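Local coordinates for protein extracellular endo-alpha-(1->5)-L-arabinanase 1 (Bacillus subtilis, PDB 1UV4) that cuts internal alpha-1,5-arabinofuranosidic linkages of linear arabinan and branched sugar beet arabinan, as a secreted calcium-binding family 43 glycoside hydrolase of plant cell-wall breakdown, at residues S90-S93 and T98-I101; L146-G149 and I155-T158; S60-S63 and N68-Q71. All blocks are in the same frame, centred on the assembly; numbering follows the deposited sequence.

Contacts 1 and 2 each join the two strands of a beta hairpin in the middle of a propeller blade, in separate blades. Both are buried and rest on antiparallel backbone bonds. Contact 1 adds serine hydroxyls beside the probable substrate site. Between its side chains contact 2 is mainly apolar, with the alkyl part of a lysine over an aromatic ring. Contact 3 is only partly buried, its centre about 20 Å from the centre of the chain. It joins two parts of one interblade loop through aromatic rings and a water. I101 on F148 joins contacts 1 and 2. V91 packs on W62 and Y69, and S92 O probably accepts from G70 N, joining contacts 1 and 3.

Contact 1 of 3, residues S90-S93 and T98-I101; sequences SVSS and TSAI
S92 turns its hydroxyl anti to its own backbone N (chi1 -174°), while S99 holds its OG beside the backbone N (chi1 -53°). These two torsions bring S92 OG within 2.7 Å of S99 OG. The distance suits a hydrogen bond, but the placing of the protons is not settled. S92 CB lies alongside as well, 3.4 Å from S99 OG. The serine pair sits just beyond the regular pairing of the hairpin. V91 and A100 form an antiparallel hydrogen-bonded pair. V91 N gives to A100 O at 2.8 Å and is almost straight, at 172°. The return bond runs from A100 N to V91 O at 2.9 Å. Each carbonyl also receives a CA-H contact, from S90 to A100 O and from S99 to V91 O. Past the strand ends the backbones part, and a water spans the gap. It gives a proton to T98 O at 2.7 Å and bonds S93 OG at 2.8 Å. The hairpin forms the middle of the blade made by strands 74-81, 84-91, 99-106 and 115-123. S99 OG also bonds the side chain of N130, part of the substrate site by similarity. S90 OG bonds W74 O and the backbone N of D133. D133 is the residue inferred to tune the catalytic acid. The hydroxyls thus tie this blade to the loop that carries N130 and D133.

Contact 2 of 3, residues L146-G149 and I155-T158; sequences LAFG and IKLT. With EDO (1,2-ethanediol), chain F.
K156 CB makes a CH-pi contact over one face of the F148 ring, 4.0 Å from its centroid and displaced toward the rim. The closest pair is F148 CZ with K156 CB at 3.7 Å. F148 CG lies between its backbone N and carbonyl carbon (chi1 68°), which leans the ring across the lysine chain. K156 then bends at chi2 (-56°), and its end leads away from the ring. Its NZ bonds S153 OG and S173 OG. It also bonds O2 of a 1,2-ethanediol, probably from the crystallisation liquor, at 3.1 Å. The ammonium group is therefore held by hydroxyls, while its methylene chain pads the phenyl ring. The backbones of F148 and K156 form an antiparallel hydrogen-bonded pair. K156 N gives to F148 O at 2.8 Å, and F148 N to K156 O at 3.0 Å. L146 does the same with T158, and its N reaches T158 O at 2.7 Å, nearly straight at 175°. On the same face L146 CB touches T158 CG2 at 4.1 Å. A147 and L157 face the other side of the sheet. This hairpin is central to its propeller blade. Strand 135-138 pairs along one side and strand 170-175 along the other. L146 and F148 pack on strand 115-123 of the previous blade, and A147 and I155 on strand 184-192 of the next.

Contact 3 of 3, residues S60-S63 and N68-Q71; sequences SWWS and NYGQ
Y69 OH holds a water at 2.8 Å, and this water bridges from Y69 to the turn at 60-63. It gives a weak bond to S60 O at 3.2 Å and accepts a weak one from S63 N at 3.3 Å. The water links the phenol OH to two backbone groups of the turn. Beside the water, Y69 meets W62 in a T-shaped (edge-to-face) pair. The six-membered ring of W62 presents its edge to the face of Y69, with the planes at 88° and the centroids 5.5 Å apart. CE3 is the tryptophan atom that makes the approach, 3.8 Å from Y69 CE1. Over the same face of the tyrosine, W62 CB rests 3.8 Å from Y69 CE2. S63 CB touches the same CE2 at 4.1 Å. Y69 CG stands between its backbone N and carbonyl carbon (chi1 62°), a torsion that sends the ring toward the turn. W62 CD1 lies 3.3 Å above the plane of the W61 ring, over its centre. W62 NE1 bonds Y89 OH, and its ring also meets F55 edge-to-face. Y69 packs on P58 as well. All of this lies in the long loop that connects the blade ending in strand 49-54 to the blade starting with strand 74-81. Between the two segments no direct hydrogen bond forms. The loop is held across this contact by aromatic and apolar touching, with a polar link through one water, firm at Y69 OH and weak at the two backbone groups.

Contact 1 of 3, residues S90-S93 and T98-I101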
loop_
_atom_site.group_PDB
_atom_site.type_symbol
_atom_site.label_atom_id
_atom_site.label_comp_id
_atom_site.label_asym_id
_atom_site.label_seq_id
_atom_site.Cartn_x
_atom_site.Cartn_y
_atom_site.Cartn_z
ATOM N N SER A 90 -9.025 -2.345 -0.776
ATOM C CA SER A 90 -9.841 -1.194 -0.395
ATOM C C SER A 90 -11.093 -1.119 -1.262
ATOM O O SER A 90 -11.037 -1.309 -2.491
ATOM C CB SER A 90 -9.091 0.148 -0.580
ATOM O OG SER A 90 -7.749 0.053 -0.186
ATOM N N VAL A 91 -12.239 -0.849 -0.623
ATOM C CA VAL A 91 -13.488 -0.587 -1.305
ATOM C C VAL A 91 -13.865 0.872 -0.993
ATOM O O VAL A 91 -13.992 1.212 0.154
ATOM C CB VAL A 91 -14.589 -1.516 -0.735
ATOM C CG1 VAL A 91 -15.907 -1.225 -1.385
ATOM C CG2 VAL A 91 -14.183 -2.973 -0.860
ATOM N N SER A 92 -14.024 1.714 -2.001
ATOM C CA SER A 92 -14.250 3.132 -1.708
ATOM C C SER A 92 -14.802 3.813 -2.932
ATOM O O SER A 92 -15.179 3.176 -3.914
ATOM C CB SER A 92 -12.896 3.715 -1.278
ATOM O OG SER A 92 -12.999 5.054 -0.835
ATOM N N SER A 93 -14.960 5.141 -2.845
ATOM C CA SER A 93 -15.284 5.988 -3.999
ATOM C C SER A 93 -14.386 7.223 -3.955
ATOM O O SER A 93 -13.981 7.662 -2.890
ATOM C CB SER A 93 -16.756 6.387 -4.024
ATOM O OG SER A 93 -17.123 7.113 -2.897
ATOM N N THR A 98 -15.839 7.424 3.269
ATOM C CA THR A 98 -16.688 6.274 3.491
ATOM C C THR A 98 -16.115 5.119 2.666
ATOM O O THR A 98 -16.283 5.057 1.453
ATOM C CB THR A 98 -18.105 6.598 3.119
ATOM O OG1 THR A 98 -18.569 7.683 3.934
ATOM C CG2 THR A 98 -19.018 5.430 3.456
ATOM N N SER A 99 -15.433 4.224 3.371
ATOM C CA SER A 99 -14.563 3.219 2.777
ATOM C C SER A 99 -14.448 1.995 3.650
ATOM O O SER A 99 -14.784 2.015 4.819
ATOM C CB SER A 99 -13.147 3.780 2.566
ATOM O OG SER A 99 -13.119 4.987 1.857
ATOM N N ALA A 100 -13.971 0.895 3.069
ATOM C CA ALA A 100 -13.731 -0.307 3.866
ATOM C C ALA A 100 -12.535 -1.051 3.345
ATOM O O ALA A 100 -12.242 -1.027 2.157
ATOM C CB ALA A 100 -14.927 -1.228 3.841
ATOM N N ILE A 101 -11.837 -1.705 4.252
ATOM C CA ILE A 101 -10.784 -2.644 3.878
ATOM C C ILE A 101 -11.349 -4.031 4.084
ATOM O O ILE A 101 -11.889 -4.343 5.142
ATOM C CB ILE A 101 -9.465 -2.430 4.716
ATOM C CG1 ILE A 101 -8.801 -1.121 4.335
ATOM C CG2 ILE A 101 -8.503 -3.612 4.582
ATOM C CD1 ILE A 101 -7.850 -0.572 5.369
HETATM O O HOH W 1 -17.933 6.137 -0.436
#

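Contact 2 of 3, residues L146-G149 and I155-T158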
loop_
_atom_site.group_PDB
_atom_site.type_symbol
_atom_site.label_atom_id
_atom_site.label_comp_id
_atom_site.label_asym_id
_atom_site.label_seq_id
_atom_site.Cartn_x
_atom_site.Cartn_y
_atom_site.Cartn_z
ATOM N N LEU A 146 -1.601 -4.247 11.080
ATOM C CA LEU A 146 -2.105 -3.607 9.835
ATOM C C LEU A 146 -1.975 -2.090 9.924
ATOM O O LEU A 146 -2.472 -1.479 10.872
ATOM C CB LEU A 146 -3.580 -3.951 9.605
ATOM C CG LEU A 146 -4.184 -3.480 8.255
ATOM C CD1 LEU A 146 -3.746 -4.369 7.137
ATOM C CD2 LEU A 146 -5.743 -3.393 8.398
ATOM N N ALA A 147 -1.299 -1.504 8.941
ATOM C CA ALA A 147 -1.300 -0.037 8.778
ATOM C C ALA A 147 -2.212 0.321 7.607
ATOM O O ALA A 147 -2.467 -0.470 6.704
ATOM C CB ALA A 147 0.074 0.462 8.561
ATOM N N PHE A 148 -2.762 1.520 7.656
ATOM C CA PHE A 148 -3.603 2.016 6.570
ATOM C C PHE A 148 -3.780 3.511 6.686
ATOM O O PHE A 148 -3.391 4.143 7.626
ATOM C CB PHE A 148 -4.968 1.309 6.544
ATOM C CG PHE A 148 -5.854 1.642 7.724
ATOM C CD1 PHE A 148 -5.791 0.879 8.877
ATOM C CD2 PHE A 148 -6.695 2.738 7.697
ATOM C CE1 PHE A 148 -6.570 1.174 9.938
ATOM C CE2 PHE A 148 -7.490 3.050 8.789
ATOM C CZ PHE A 148 -7.426 2.257 9.912
ATOM N N GLY A 149 -4.355 4.082 5.652
ATOM C CA GLY A 149 -4.809 5.469 5.649
ATOM C C GLY A 149 -4.510 6.268 4.402
ATOM O O GLY A 149 -3.657 5.940 3.589
ATOM N N ILE A 155 -2.173 8.253 8.723
ATOM C CA ILE A 155 -1.866 6.834 8.815
ATOM C C ILE A 155 -2.094 6.266 10.198
ATOM O O ILE A 155 -1.661 6.821 11.209
ATOM C CB ILE A 155 -0.419 6.609 8.400
ATOM C CG1 ILE A 155 -0.165 7.311 7.046
ATOM C CG2 ILE A 155 -0.083 5.110 8.305
ATOM C CD1 ILE A 155 -0.999 6.924 5.914
ATOM N N LYS A 156 -2.861 5.159 10.186
ATOM C CA LYS A 156 -3.265 4.453 11.395
ATOM C C LYS A 156 -2.648 3.060 11.406
ATOM O O LYS A 156 -2.249 2.548 10.378
ATOM C CB LYS A 156 -4.764 4.344 11.458
ATOM C CG LYS A 156 -5.535 5.676 11.317
ATOM C CD LYS A 156 -5.126 6.724 12.329
ATOM C CE LYS A 156 -5.770 8.043 12.070
ATOM N NZ LYS A 156 -5.389 9.030 13.120
ATOM N N LEU A 157 -2.659 2.468 12.591
ATOM C CA LEU A 157 -2.045 1.169 12.864
ATOM C C LEU A 157 -2.849 0.398 13.917
ATOM O O LEU A 157 -3.216 0.951 14.917
ATOM C CB LEU A 157 -0.620 1.366 13.338
ATOM C CG LEU A 157 0.174 0.138 13.735
ATOM C CD1 LEU A 157 0.570 -0.654 12.530
ATOM C CD2 LEU A 157 1.397 0.539 14.591
ATOM N N THR A 158 -3.130 -0.877 13.628
ATOM C CA THR A 158 -3.738 -1.753 14.601
ATOM C C THR A 158 -3.009 -3.103 14.587
ATOM O O THR A 158 -2.584 -3.596 13.545
ATOM C CB THR A 158 -5.250 -1.952 14.317
ATOM O OG1 THR A 158 -5.826 -2.855 15.266
ATOM C CG2 THR A 158 -5.468 -2.557 12.939
HETATM C C1 EDO F . -6.135 6.906 17.333
HETATM O O1 EDO F . -4.792 7.289 17.550
HETATM C C2 EDO F . -6.373 6.735 15.854
HETATM O O2 EDO F . -7.094 7.842 15.373
#

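Contact 3 of 3, residues S60-S63 and N68-Q71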
loop_
_atom_site.group_PDB
_atom_site.type_symbol
_atom_site.label_atom_id
_atom_site.label_comp_id
_atom_site.label_asym_id
_atom_site.label_seq_id
_atom_site.Cartn_x
_atom_site.Cartn_y
_atom_site.Cartn_z
ATOM N N SER A 60 -21.012 -9.170 -2.086
ATOM C CA SER A 60 -22.288 -8.570 -1.691
ATOM C C SER A 60 -22.196 -7.690 -0.452
ATOM O O SER A 60 -22.926 -6.695 -0.342
ATOM C CB SER A 60 -23.370 -9.621 -1.495
ATOM O OG SER A 60 -23.066 -10.470 -0.419
ATOM N N TRP A 61 -21.285 -7.981 0.473
ATOM C CA TRP A 61 -21.269 -7.224 1.740
ATOM C C TRP A 61 -20.738 -5.814 1.599
ATOM O O TRP A 61 -20.980 -4.948 2.444
ATOM C CB TRP A 61 -20.467 -7.975 2.831
ATOM C CG TRP A 61 -19.002 -8.190 2.591
ATOM C CD1 TRP A 61 -18.423 -9.383 2.162
ATOM C CD2 TRP A 61 -17.931 -7.320 2.911
ATOM N NE1 TRP A 61 -17.061 -9.240 2.138
ATOM C CE2 TRP A 61 -16.724 -7.997 2.588
ATOM C CE3 TRP A 61 -17.852 -6.011 3.384
ATOM C CZ2 TRP A 61 -15.486 -7.396 2.702
ATOM C CZ3 TRP A 61 -16.593 -5.423 3.528
ATOM C CH2 TRP A 61 -15.445 -6.113 3.183
ATOM N N TRP A 62 -20.019 -5.551 0.514
ATOM C CA TRP A 62 -19.378 -4.226 0.330
ATOM C C TRP A 62 -20.394 -3.102 0.379
ATOM O O TRP A 62 -20.123 -2.076 0.977
ATOM C CB TRP A 62 -18.651 -4.180 -1.001
ATOM C CG TRP A 62 -17.455 -5.042 -1.118
ATOM C CD1 TRP A 62 -16.743 -5.664 -0.125
ATOM C CD2 TRP A 62 -16.812 -5.384 -2.336
ATOM N NE1 TRP A 62 -15.673 -6.347 -0.666
ATOM C CE2 TRP A 62 -15.683 -6.180 -2.021
ATOM C CE3 TRP A 62 -17.035 -5.051 -3.671
ATOM C CZ2 TRP A 62 -14.821 -6.676 -2.995
ATOM C CZ3 TRP A 62 -16.174 -5.541 -4.632
ATOM C CH2 TRP A 62 -15.103 -6.378 -4.288
ATOM N N SER A 63 -21.592 -3.319 -0.170
ATOM C CA SER A 63 -22.580 -2.230 -0.216
ATOM C C SER A 63 -23.166 -1.869 1.161
ATOM O O SER A 63 -23.767 -0.804 1.334
ATOM C CB SER A 63 -23.694 -2.543 -1.241
ATOM O OG SER A 63 -24.485 -3.593 -0.805
ATOM N N ASN A 68 -22.025 3.374 -2.321
ATOM C CA ASN A 68 -21.929 3.637 -3.779
ATOM C C ASN A 68 -20.489 3.522 -4.191
ATOM O O ASN A 68 -19.874 4.400 -4.819
ATOM C CB ASN A 68 -22.641 4.922 -4.180
ATOM C CG ASN A 68 -24.151 4.737 -4.207
ATOM O OD1 ASN A 68 -24.826 4.953 -3.193
ATOM N ND2 ASN A 68 -24.697 4.291 -5.363
ATOM N N TYR A 69 -19.936 2.374 -3.801
ATOM C CA TYR A 69 -18.539 2.091 -4.079
ATOM C C TYR A 69 -18.301 2.130 -5.576
ATOM O O TYR A 69 -19.162 1.720 -6.388
ATOM C CB TYR A 69 -18.070 0.754 -3.473
ATOM C CG TYR A 69 -18.736 -0.505 -3.947
ATOM C CD1 TYR A 69 -18.307 -1.157 -5.095
ATOM C CD2 TYR A 69 -19.810 -1.030 -3.265
ATOM C CE1 TYR A 69 -18.930 -2.291 -5.539
ATOM C CE2 TYR A 69 -20.424 -2.189 -3.660
ATOM C CZ TYR A 69 -19.984 -2.827 -4.806
ATOM O OH TYR A 69 -20.650 -3.957 -5.176
ATOM N N GLY A 70 -17.114 2.620 -5.926
ATOM C CA GLY A 70 -16.643 2.529 -7.288
ATOM C C GLY A 70 -16.378 1.094 -7.679
ATOM O O GLY A 70 -15.994 0.278 -6.866
ATOM N N GLN A 71 -16.483 0.833 -8.967
ATOM C CA GLN A 71 -16.477 -0.575 -9.399
ATOM C C GLN A 71 -15.091 -1.191 -9.234
ATOM O O GLN A 71 -14.998 -2.381 -9.009
ATOM C CB GLN A 71 -16.962 -0.744 -10.797
ATOM C CG GLN A 71 -16.120 -0.095 -11.857
ATOM C CD GLN A 71 -16.697 -0.304 -13.244
ATOM O OE1 GLN A 71 -17.577 -1.164 -13.438
ATOM N NE2 GLN A 71 -16.275 0.509 -14.184
HETATM O O HOH W 2 -21.766 -5.143 -2.889
#